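Local coordinates for Lin1840 protein (Listeria innocua serovar 6a, PDB 4ZOC) that probably hydrolyses terminal, non-reducing beta-D-glucosyl residues with release of beta-D-glucose, as a family 3 glycoside hydrolase involved in beta-1,2-glucan metabolism, at residues D68-G71 / I72-Y76; N249-L252 / N253-L257; A490-V493 / Q494-K498. The protein carries 2 engineered substitutions. One frame throughout, in Å; residues are numbered along the deposited sequence.

Interaction 1: residues D68-G71 / I72-Y76; sequences DMIG and IQEAY
Four backbone hydrogen bonds tie Asp68-Gly71 to Ile72-Tyr76, each from an N-H to the carbonyl four residues earlier, the pattern of a regular alpha-helix. Ile72 N reaches Asp68 O at 3.0 Å, and Gln73 N, Glu74 N and Ala75 N follow in step onto Met69 O, Ile70 O and Gly71 O. The Gln73 N to Met69 O bond is short at 2.8 Å and nearly straight, 170° at the hydrogen.

The main side-chain contact runs one turn along the helix, between Asp68 and Ile72. The chain end of Ile72 lies against the acid, CD1 coming to 3.5 Å from Asp68 OD1, while CG1 sits 3.3 Å from Asp68 O. With its CG1 beside its own backbone N (chi1 -71°), Ile72 sends the longer branch back toward the preceding turn. Gln73 CB likewise packs on Met69 O at 3.3 Å, but its chain bends at CG and carries the amide away from the first turn. Between Met69 SD and Gln73 CB there is a looser approach of 4.4 Å.

This is helix 66-79, the connection between strands 59-61 and 87-90 in a beta-alpha-beta unit of the TIM barrel. Met69, Ile72 and Gln73 all rest on Phe88 of the second strand, so they form the side turned to the barrel.

The polar ends of Asp68 and Gln73 are held by residues outside 68-76. Both carboxylate oxygens of the buried Asp68 are bonded, OD2 to Ser64 OG and OD1 to Thr33 OG1 and Asn34 N. The Gln73 amide uses both ends, OE1 accepting from Leu86 N and NE2 donating to Pro345 O.

Interaction 2: residues N249-L252 / N253-L257; sequences NKWL and NRDVL
Val256 CG2 sits over one face of the Trp251 indole in a CH-pi contact, 3.7 Å from the centroid of the six-membered ring and 24° off its normal. The methyl is offset toward the rim, so its closest atom is CZ2 at 3.4 Å. Both torsions serve this: Trp251 CG is anti to N (chi1 167°), while CG2 of Val256 lies beside its own N and faces back along the helix. Asp255 meets the same indole differently, its carboxylate plane 80° from the ring and OD2 3.6 Å from CD1.

Residues 250-257 are the start of helix 250-260, in the TIM-barrel domain. Asn249 is its N-cap: OD1 accepts from Leu252 N at 2.9 Å, nearly straight at the hydrogen, although the donor stands above the amide plane. Beyond this cap the helix widens into a pi-type turn at 253-257. Val256 N and Leu257 N bond to Trp251 O and Leu252 O, five residues back, both at 3.0 Å, whereas Asn253 N and Arg254 N still keep the four-residue spacing.

Asn253 CG lies beside its own backbone N, which sets OD1 3.5 Å from Leu252 CG and lets ND2 donate to Ala246 O. Arg254 bends at CG, carrying its guanidinium to the carbonyls of Met294 and Glu295. Tyr216 of the neighbouring helix 212-219 touches both Trp251 and Val256, while Leu252, Asn253 and Leu257 pack on Phe193 of strand 187-193.

Interaction 3: residues A490-V493 / Q494-K498; sequences AKFV and QTLGK
Phe492 and Leu496 meet where helix 484-494 gives way to a type I beta turn from Gln494 to Gly497, in the family 3 C-terminal domain. The turn leads to strand 500-505, and Gly497, with a positive phi of 81°, is the first residue to leave helical backbone angles.

The apolar contact is a loose one. Leu496 spreads its two methyls at the far end of the Phe492 ring, CD1 standing 4.1 Å from CE2 while CD2 lies over one face. The Leu496 CB-CG stem rests on the backbone, CB being 3.5 Å from Val493 O. Phe492 and Val493 also touch Val450 of helix 444-456, and Leu496 touches Val454, so these three side chains pack the helix end against its neighbour.

Backbone bonding changes over this stretch. Gln494 N still donates to Ala490 O at 3.1 Å, the ordinary helical bond. Thr495 N makes only weak bonds, divided between Lys491 O and Phe492 O, and Leu496 N then turns to Val493 O, three residues back, from well above the carbonyl plane.

One side chain bonds back to the helix. Thr495 OG1, placed between its own N and carbonyl carbon (chi1 75°), turns back and donates to Phe492 O at 2.7 Å, in the carbonyl plane. That carbonyl thus has a hydroxyl as well as a weak N-H.

Two waters add further bonds. One donates to both Lys491 O and Gln494 OE1; the other donates to Val493 O and accepts from Lys498 N at 2.9 Å.

How the interactions relate
All three are local contacts between neighbours in sequence, two along a helix and one where a helix ends, and none touches another. Interactions 1 and 2 share the TIM-barrel domain, their centres about 35 Å apart, whereas interaction 3 belongs to the C-terminal domain, with its centre about 58 and 56 Å from theirs. The chemistry differs with the place along the helix: interaction 1 lies within one and keeps regular spacing, interaction 2 goes from a capped start into a widened turn, and interaction 3 leaves through a turn, where a hydroxyl and two waters also bond to backbone carbonyls. Each is partly buried. No touching residue of 68-76 is exposed, 249-257 has buried and exposed sides, and 490-498 is the most solvent-facing.

Interaction 1: residues D68-G71 / I72-Y76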
ATOM      1  N   ASP A  68     -39.926  20.172   5.384  1.00 12.92           N
ATOM      2  CA  ASP A  68     -39.802  18.750   5.563  1.00 12.96           C
ATOM      3  C   ASP A  68     -39.606  18.514   7.068  1.00 12.02           C
ATOM      4  O   ASP A  68     -40.364  17.741   7.714  1.00 13.25           O
ATOM      5  CB  ASP A  68     -38.644  18.164   4.730  1.00 12.28           C
ATOM      6  CG  ASP A  68     -38.850  16.709   4.331  1.00 14.61           C
ATOM      7  OD1 ASP A  68     -39.909  16.102   4.623  1.00 17.64           O
ATOM      8  OD2 ASP A  68     -37.900  16.123   3.732  1.00 15.18           O
ATOM      9  N   MET A  69     -38.624  19.186   7.638  1.00 12.44           N
ATOM     10  CA  MET A  69     -38.334  19.058   9.066  1.00 12.15           C
ATOM     11  C   MET A  69     -39.574  19.387   9.936  1.00 12.42           C
ATOM     12  O   MET A  69     -39.996  18.611  10.821  1.00 12.54           O
ATOM     13  CB  MET A  69     -37.145  19.948   9.404  1.00 11.98           C
ATOM     14  CG  MET A  69     -36.722  20.007  10.860  1.00 11.76           C
ATOM     15  SD  MET A  69     -37.717  20.929  12.014  1.00 13.91           S
ATOM     16  CE  MET A  69     -37.161  22.596  11.638  1.00 16.20           C
ATOM     17  N   ILE A  70     -40.164  20.524   9.685  1.00 11.87           N
ATOM     18  CA  ILE A  70     -41.312  20.980  10.532  1.00 14.03           C
ATOM     19  C   ILE A  70     -42.470  20.021  10.461  1.00 13.25           C
ATOM     20  O   ILE A  70     -43.062  19.683  11.510  1.00 15.53           O
ATOM     21  CB  ILE A  70     -41.735  22.414  10.186  1.00 14.13           C
ATOM     22  CG1 ILE A  70     -40.667  23.415  10.609  1.00 16.14           C
ATOM     23  CG2 ILE A  70     -43.088  22.766  10.843  1.00 17.29           C
ATOM     24  CD1 ILE A  70     -40.743  24.726   9.852  1.00 18.21           C
ATOM     25  N   GLY A  71     -42.767  19.519   9.258  1.00 14.80           N
ATOM     26  CA  GLY A  71     -43.882  18.583   9.045  1.00 14.66           C
ATOM     27  C   GLY A  71     -43.630  17.293   9.805  1.00 15.66           C
ATOM     28  O   GLY A  71     -44.508  16.760  10.459  1.00 14.13           O
ATOM     29  N   ILE A  72     -42.389  16.779   9.686  1.00 13.16           N
ATOM     30  CA  ILE A  72     -42.014  15.551  10.312  1.00 11.34           C
ATOM     31  C   ILE A  72     -42.012  15.675  11.810  1.00  9.92           C
ATOM     32  O   ILE A  72     -42.537  14.772  12.477  1.00 11.73           O
ATOM     33  CB  ILE A  72     -40.638  15.069   9.788  1.00 13.59           C
ATOM     34  CG1 ILE A  72     -40.742  14.574   8.343  1.00 13.04           C
ATOM     35  CG2 ILE A  72     -40.071  13.949  10.664  1.00 12.86           C
ATOM     36  CD1 ILE A  72     -39.358  14.424   7.687  1.00 12.32           C
ATOM     37  N   GLN A  73     -41.377  16.736  12.343  1.00  8.65           N
ATOM     38  CA  GLN A  73     -41.264  16.925  13.777  1.00  9.90           C
ATOM     39  C   GLN A  73     -42.699  17.153  14.365  1.00 12.41           C
ATOM     40  O   GLN A  73     -43.059  16.638  15.454  1.00 13.16           O
ATOM     41  CB  GLN A  73     -40.381  18.109  14.072  1.00  9.52           C
ATOM     42  CG  GLN A  73     -40.035  18.351  15.540  1.00  8.86           C
ATOM     43  CD  GLN A  73     -39.011  17.325  16.039  1.00 10.65           C
ATOM     44  OE1 GLN A  73     -39.345  16.129  16.225  1.00 13.91           O
ATOM     45  NE2 GLN A  73     -37.789  17.770  16.260  1.00 10.28           N
ATOM     46  N   GLU A  74     -43.536  17.883  13.645  1.00 14.74           N
ATOM     47  CA  GLU A  74     -44.900  18.171  14.158  1.00 16.10           C
ATOM     48  C   GLU A  74     -45.739  16.915  14.262  1.00 17.28           C
ATOM     49  O   GLU A  74     -46.331  16.632  15.304  1.00 16.57           O
ATOM     50  CB  GLU A  74     -45.610  19.261  13.269  1.00 18.54           C
ATOM     51  CG  GLU A  74     -46.834  19.849  13.975  1.00 26.87           C
ATOM     52  CD  GLU A  74     -47.292  21.170  13.409  1.00 37.05           C
ATOM     53  OE1 GLU A  74     -46.999  21.441  12.223  1.00 34.87           O
ATOM     54  OE2 GLU A  74     -47.951  21.942  14.173  1.00 53.31           O
ATOM     55  N   ALA A  75     -45.751  16.098  13.205  1.00 19.50           N
ATOM     56  CA  ALA A  75     -46.434  14.803  13.248  1.00 18.07           C
ATOM     57  C   ALA A  75     -45.846  13.890  14.311  1.00 17.70           C
ATOM     58  O   ALA A  75     -46.550  13.263  15.066  1.00 15.99           O
ATOM     59  CB  ALA A  75     -46.427  14.141  11.879  1.00 18.88           C
ATOM     60  N   TYR A  76     -44.528  13.862  14.431  1.00 16.65           N
ATOM     61  CA  TYR A  76     -43.904  12.950  15.341  1.00 12.75           C
ATOM     62  C   TYR A  76     -44.292  13.286  16.793  1.00 14.02           C
ATOM     63  O   TYR A  76     -44.592  12.385  17.584  1.00 14.76           O
ATOM     64  CB  TYR A  76     -42.389  13.070  15.210  1.00 13.32           C
ATOM     65  CG  TYR A  76     -41.611  12.058  16.023  1.00 11.01           C
ATOM     66  CD1 TYR A  76     -41.175  12.352  17.287  1.00 13.24           C
ATOM     67  CD2 TYR A  76     -41.225  10.881  15.465  1.00 15.13           C
ATOM     68  CE1 TYR A  76     -40.451  11.430  18.033  1.00 12.81           C
ATOM     69  CE2 TYR A  76     -40.417   9.979  16.157  1.00 13.01           C
ATOM     70  CZ  TYR A  76     -40.037  10.276  17.448  1.00 12.83           C
ATOM     71  OH  TYR A  76     -39.254   9.376  18.159  1.00 14.94           O
TER

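Interaction 2: residues N249-L252 / N253-L257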
ATOM      1  N   ASN A 249     -15.687  -2.636  16.617  1.00 10.54           N
ATOM      2  CA  ASN A 249     -14.357  -2.801  17.194  1.00 10.59           C
ATOM      3  C   ASN A 249     -14.322  -2.229  18.607  1.00  9.35           C
ATOM      4  O   ASN A 249     -14.314  -1.054  18.784  1.00  9.92           O
ATOM      5  CB  ASN A 249     -13.343  -2.196  16.288  1.00  9.41           C
ATOM      6  CG  ASN A 249     -11.934  -2.481  16.717  1.00 10.55           C
ATOM      7  OD1 ASN A 249     -11.639  -2.517  17.883  1.00 10.55           O
ATOM      8  ND2 ASN A 249     -11.044  -2.664  15.728  1.00  9.65           N
ATOM      9  N   LYS A 250     -14.383  -3.112  19.620  1.00 11.30           N
ATOM     10  CA  LYS A 250     -14.542  -2.672  20.990  1.00 10.70           C
ATOM     11  C   LYS A 250     -13.368  -1.931  21.449  1.00 10.05           C
ATOM     12  O   LYS A 250     -13.466  -0.924  22.165  1.00 10.01           O
ATOM     13  CB  LYS A 250     -14.767  -3.855  21.993  1.00 18.01           C
ATOM     14  CG  LYS A 250     -15.890  -4.732  21.686  1.00 21.08           C
ATOM     15  CD  LYS A 250     -16.138  -5.757  22.821  1.00 27.78           C
ATOM     16  CE  LYS A 250     -16.315  -7.160  22.269  1.00 38.21           C
ATOM     17  NZ  LYS A 250     -17.623  -7.345  21.542  1.00 33.17           N
ATOM     18  N   TRP A 251     -12.188  -2.460  21.133  1.00 12.29           N
ATOM     19  CA  TRP A 251     -10.962  -1.810  21.523  1.00 11.96           C
ATOM     20  C   TRP A 251     -10.950  -0.379  20.956  1.00 10.27           C
ATOM     21  O   TRP A 251     -10.750   0.601  21.649  1.00 10.57           O
ATOM     22  CB  TRP A 251      -9.730  -2.585  21.017  1.00 12.20           C
ATOM     23  CG  TRP A 251      -8.481  -1.739  21.143  1.00 12.28           C
ATOM     24  CD1 TRP A 251      -7.737  -1.570  22.234  1.00 13.53           C
ATOM     25  CD2 TRP A 251      -7.836  -1.025  20.093  1.00 13.37           C
ATOM     26  NE1 TRP A 251      -6.686  -0.738  21.962  1.00 14.88           N
ATOM     27  CE2 TRP A 251      -6.735  -0.386  20.646  1.00 15.89           C
ATOM     28  CE3 TRP A 251      -8.113  -0.844  18.737  1.00 12.14           C
ATOM     29  CZ2 TRP A 251      -5.872   0.424  19.897  1.00 13.16           C
ATOM     30  CZ3 TRP A 251      -7.294  -0.044  18.006  1.00 16.49           C
ATOM     31  CH2 TRP A 251      -6.144   0.559  18.577  1.00 17.74           C
ATOM     32  N   LEU A 252     -11.242  -0.263  19.682  1.00  9.36           N
ATOM     33  CA  LEU A 252     -11.239   1.063  19.071  1.00  9.65           C
ATOM     34  C   LEU A 252     -12.251   2.042  19.670  1.00  9.20           C
ATOM     35  O   LEU A 252     -11.932   3.155  19.941  1.00 10.29           O
ATOM     36  CB  LEU A 252     -11.475   0.928  17.557  1.00  7.45           C
ATOM     37  CG  LEU A 252     -11.525   2.247  16.758  1.00  7.56           C
ATOM     38  CD1 LEU A 252     -10.114   2.876  16.647  1.00  6.58           C
ATOM     39  CD2 LEU A 252     -12.080   1.877  15.388  1.00  9.98           C
ATOM     40  N   ASN A 253     -13.508   1.618  19.790  1.00  9.56           N
ATOM     41  CA  ASN A 253     -14.559   2.536  20.191  1.00  8.38           C
ATOM     42  C   ASN A 253     -14.762   2.696  21.730  1.00  9.11           C
ATOM     43  O   ASN A 253     -15.134   3.787  22.221  1.00  9.15           O
ATOM     44  CB  ASN A 253     -15.847   2.108  19.545  1.00 10.09           C
ATOM     45  CG  ASN A 253     -15.758   2.087  18.028  1.00 11.95           C
ATOM     46  OD1 ASN A 253     -14.956   2.795  17.457  1.00 13.21           O
ATOM     47  ND2 ASN A 253     -16.609   1.300  17.383  1.00 11.68           N
ATOM     48  N   ARG A 254     -14.603   1.595  22.466  1.00 10.43           N
ATOM     49  CA  ARG A 254     -14.656   1.627  23.949  1.00 11.12           C
ATOM     50  C   ARG A 254     -13.289   2.041  24.547  1.00 12.17           C
ATOM     51  O   ARG A 254     -13.216   3.014  25.258  1.00 10.16           O
ATOM     52  CB  ARG A 254     -15.111   0.284  24.541  1.00 12.56           C
ATOM     53  CG  ARG A 254     -16.486  -0.163  24.192  1.00 12.70           C
ATOM     54  CD  ARG A 254     -17.511   0.642  24.944  1.00 12.28           C
ATOM     55  NE  ARG A 254     -18.851   0.158  24.676  1.00 12.30           N
ATOM     56  CZ  ARG A 254     -19.949   0.653  25.210  1.00 10.68           C
ATOM     57  NH1 ARG A 254     -19.854   1.742  25.970  1.00 11.26           N
ATOM     58  NH2 ARG A 254     -21.114   0.124  24.872  1.00  9.70           N
ATOM     59  N   ASP A 255     -12.202   1.326  24.273  1.00 12.07           N
ATOM     60  CA  ASP A 255     -10.906   1.665  24.902  1.00 11.88           C
ATOM     61  C   ASP A 255     -10.300   2.970  24.416  1.00 11.28           C
ATOM     62  O   ASP A 255      -9.898   3.802  25.203  1.00 13.16           O
ATOM     63  CB  ASP A 255      -9.918   0.501  24.728  1.00 13.85           C
ATOM     64  CG  ASP A 255     -10.369  -0.795  25.331  1.00 16.61           C
ATOM     65  OD1 ASP A 255     -11.385  -0.924  25.919  1.00 20.72           O
ATOM     66  OD2 ASP A 255      -9.611  -1.736  25.314  1.00 22.68           O
ATOM     67  N   VAL A 256     -10.219   3.153  23.082  1.00 10.99           N
ATOM     68  CA  VAL A 256      -9.556   4.329  22.495  1.00 10.10           C
ATOM     69  C   VAL A 256     -10.477   5.554  22.494  1.00 10.64           C
ATOM     70  O   VAL A 256     -10.137   6.600  23.062  1.00 11.15           O
ATOM     71  CB  VAL A 256      -8.978   4.025  21.106  1.00 10.31           C
ATOM     72  CG1 VAL A 256      -8.300   5.262  20.514  1.00 13.76           C
ATOM     73  CG2 VAL A 256      -7.983   2.822  21.180  1.00 11.45           C
ATOM     74  N   LEU A 257     -11.645   5.453  21.817  1.00  9.76           N
ATOM     75  CA  LEU A 257     -12.499   6.651  21.677  1.00  8.83           C
ATOM     76  C   LEU A 257     -13.128   7.082  22.973  1.00  9.67           C
ATOM     77  O   LEU A 257     -12.946   8.196  23.421  1.00 12.85           O
ATOM     78  CB  LEU A 257     -13.596   6.324  20.674  1.00  9.69           C
ATOM     79  CG  LEU A 257     -14.676   7.387  20.440  1.00  9.13           C
ATOM     80  CD1 LEU A 257     -14.010   8.591  19.834  1.00 10.26           C
ATOM     81  CD2 LEU A 257     -15.779   6.837  19.531  1.00 11.41           C
TER

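Interaction 3: residues A490-V493 / Q494-K498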
ATOM      1  N   ALA A 490      -4.812  19.065 -24.792  1.00  7.65           N
ATOM      2  CA  ALA A 490      -3.709  19.950 -24.362  1.00  8.11           C
ATOM      3  C   ALA A 490      -2.534  19.878 -25.374  1.00  7.16           C
ATOM      4  O   ALA A 490      -1.949  20.864 -25.710  1.00  8.66           O
ATOM      5  CB  ALA A 490      -3.273  19.523 -22.989  1.00  8.59           C
ATOM      6  N   LYS A 491      -2.236  18.671 -25.854  1.00  7.91           N
ATOM      7  CA  LYS A 491      -1.215  18.418 -26.883  1.00 10.27           C
ATOM      8  C   LYS A 491      -1.562  19.160 -28.164  1.00  9.86           C
ATOM      9  O   LYS A 491      -0.727  19.920 -28.661  1.00 10.17           O
ATOM     10  CB  LYS A 491      -1.056  16.926 -27.143  1.00 15.42           C
ATOM     11  CG  LYS A 491       0.102  16.495 -28.066  1.00 23.04           C
ATOM     12  CD  LYS A 491       0.229  14.968 -28.105  1.00 31.30           C
ATOM     13  CE  LYS A 491      -0.911  14.312 -28.888  1.00 35.37           C
ATOM     14  NZ  LYS A 491      -0.550  12.906 -29.251  1.00 45.01           N
ATOM     15  N   PHE A 492      -2.793  19.004 -28.640  1.00 10.60           N
ATOM     16  CA  PHE A 492      -3.277  19.802 -29.772  1.00  9.36           C
ATOM     17  C   PHE A 492      -3.172  21.309 -29.623  1.00  9.24           C
ATOM     18  O   PHE A 492      -2.635  21.931 -30.496  1.00 10.27           O
ATOM     19  CB  PHE A 492      -4.685  19.379 -30.157  1.00 11.01           C
ATOM     20  CG  PHE A 492      -5.231  20.139 -31.308  1.00 11.43           C
ATOM     21  CD1 PHE A 492      -4.799  19.866 -32.610  1.00 13.40           C
ATOM     22  CD2 PHE A 492      -6.211  21.075 -31.114  1.00 11.05           C
ATOM     23  CE1 PHE A 492      -5.325  20.591 -33.691  1.00 17.63           C
ATOM     24  CE2 PHE A 492      -6.720  21.796 -32.187  1.00 15.16           C
ATOM     25  CZ  PHE A 492      -6.300  21.524 -33.492  1.00 13.15           C
ATOM     26  N   VAL A 493      -3.642  21.894 -28.511  1.00  9.25           N
ATOM     27  CA  VAL A 493      -3.619  23.326 -28.288  1.00 10.19           C
ATOM     28  C   VAL A 493      -2.178  23.833 -28.269  1.00  9.84           C
ATOM     29  O   VAL A 493      -1.905  24.934 -28.776  1.00 10.93           O
ATOM     30  CB  VAL A 493      -4.407  23.673 -26.974  1.00 10.41           C
ATOM     31  CG1 VAL A 493      -4.119  25.054 -26.544  1.00 15.07           C
ATOM     32  CG2 VAL A 493      -5.894  23.481 -27.251  1.00  9.26           C
ATOM     33  N   GLN A 494      -1.241  23.018 -27.766  1.00  9.52           N
ATOM     34  CA  GLN A 494       0.167  23.433 -27.691  1.00 11.49           C
ATOM     35  C   GLN A 494       0.701  23.674 -29.113  1.00 10.77           C
ATOM     36  O   GLN A 494       1.554  24.514 -29.345  1.00 12.99           O
ATOM     37  CB  GLN A 494       0.952  22.335 -27.030  1.00 14.13           C
ATOM     38  CG  GLN A 494       2.343  22.779 -26.669  1.00 19.08           C
ATOM     39  CD  GLN A 494       3.307  22.698 -27.784  1.00 21.40           C
ATOM     40  OE1 GLN A 494       3.169  21.852 -28.668  1.00 20.83           O
ATOM     41  NE2 GLN A 494       4.334  23.626 -27.778  1.00 27.95           N
ATOM     42  N   THR A 495       0.197  22.933 -30.044  1.00 10.05           N
ATOM     43  CA  THR A 495       0.655  23.064 -31.438  1.00 11.96           C
ATOM     44  C   THR A 495       0.264  24.384 -32.094  1.00 11.39           C
ATOM     45  O   THR A 495       0.828  24.735 -33.098  1.00 10.87           O
ATOM     46  CB  THR A 495       0.227  21.932 -32.368  1.00 12.04           C
ATOM     47  OG1 THR A 495      -1.162  22.000 -32.741  1.00 11.97           O
ATOM     48  CG2 THR A 495       0.628  20.557 -31.837  1.00 16.10           C
ATOM     49  N   LEU A 496      -0.657  25.110 -31.519  1.00 12.83           N
ATOM     50  CA  LEU A 496      -1.275  26.259 -32.201  1.00 13.44           C
ATOM     51  C   LEU A 496      -0.445  27.522 -31.987  1.00 12.82           C
ATOM     52  O   LEU A 496      -0.751  28.545 -32.504  1.00 16.31           O
ATOM     53  CB  LEU A 496      -2.762  26.437 -31.780  1.00 13.26           C
ATOM     54  CG  LEU A 496      -3.595  25.205 -31.959  1.00 12.20           C
ATOM     55  CD1 LEU A 496      -5.021  25.427 -31.464  1.00 15.33           C
ATOM     56  CD2 LEU A 496      -3.640  24.662 -33.395  1.00 15.32           C
ATOM     57  N   GLY A 497       0.620  27.449 -31.246  1.00 16.74           N
ATOM     58  CA  GLY A 497       1.559  28.584 -31.171  1.00 21.19           C
ATOM     59  C   GLY A 497       1.248  29.739 -30.261  1.00 24.41           C
ATOM     60  O   GLY A 497       2.083  30.689 -30.202  1.00 26.40           O
ATOM     61  N   LYS A 498       0.122  29.704 -29.505  1.00 15.73           N
ATOM     62  CA  LYS A 498      -0.225  30.797 -28.597  1.00 14.18           C
ATOM     63  C   LYS A 498      -0.011  30.375 -27.165  1.00  8.90           C
ATOM     64  O   LYS A 498      -0.028  29.209 -26.909  1.00 10.36           O
ATOM     65  CB  LYS A 498      -1.717  31.157 -28.758  1.00 15.65           C
ATOM     66  CG  LYS A 498      -1.985  31.503 -30.246  1.00 19.30           C
ATOM     67  CD  LYS A 498      -2.421  32.886 -30.589  1.00 20.68           C
ATOM     68  CE  LYS A 498      -2.523  33.016 -32.107  1.00 20.30           C
ATOM     69  NZ  LYS A 498      -3.687  33.843 -32.454  1.00 16.85           N
TER
HETATM   70  O   HOH W   1       1.908  19.424 -28.597  1.00 14.65           O
HETATM   71  O   HOH W   2      -1.721  27.676 -28.602  1.00 13.71           O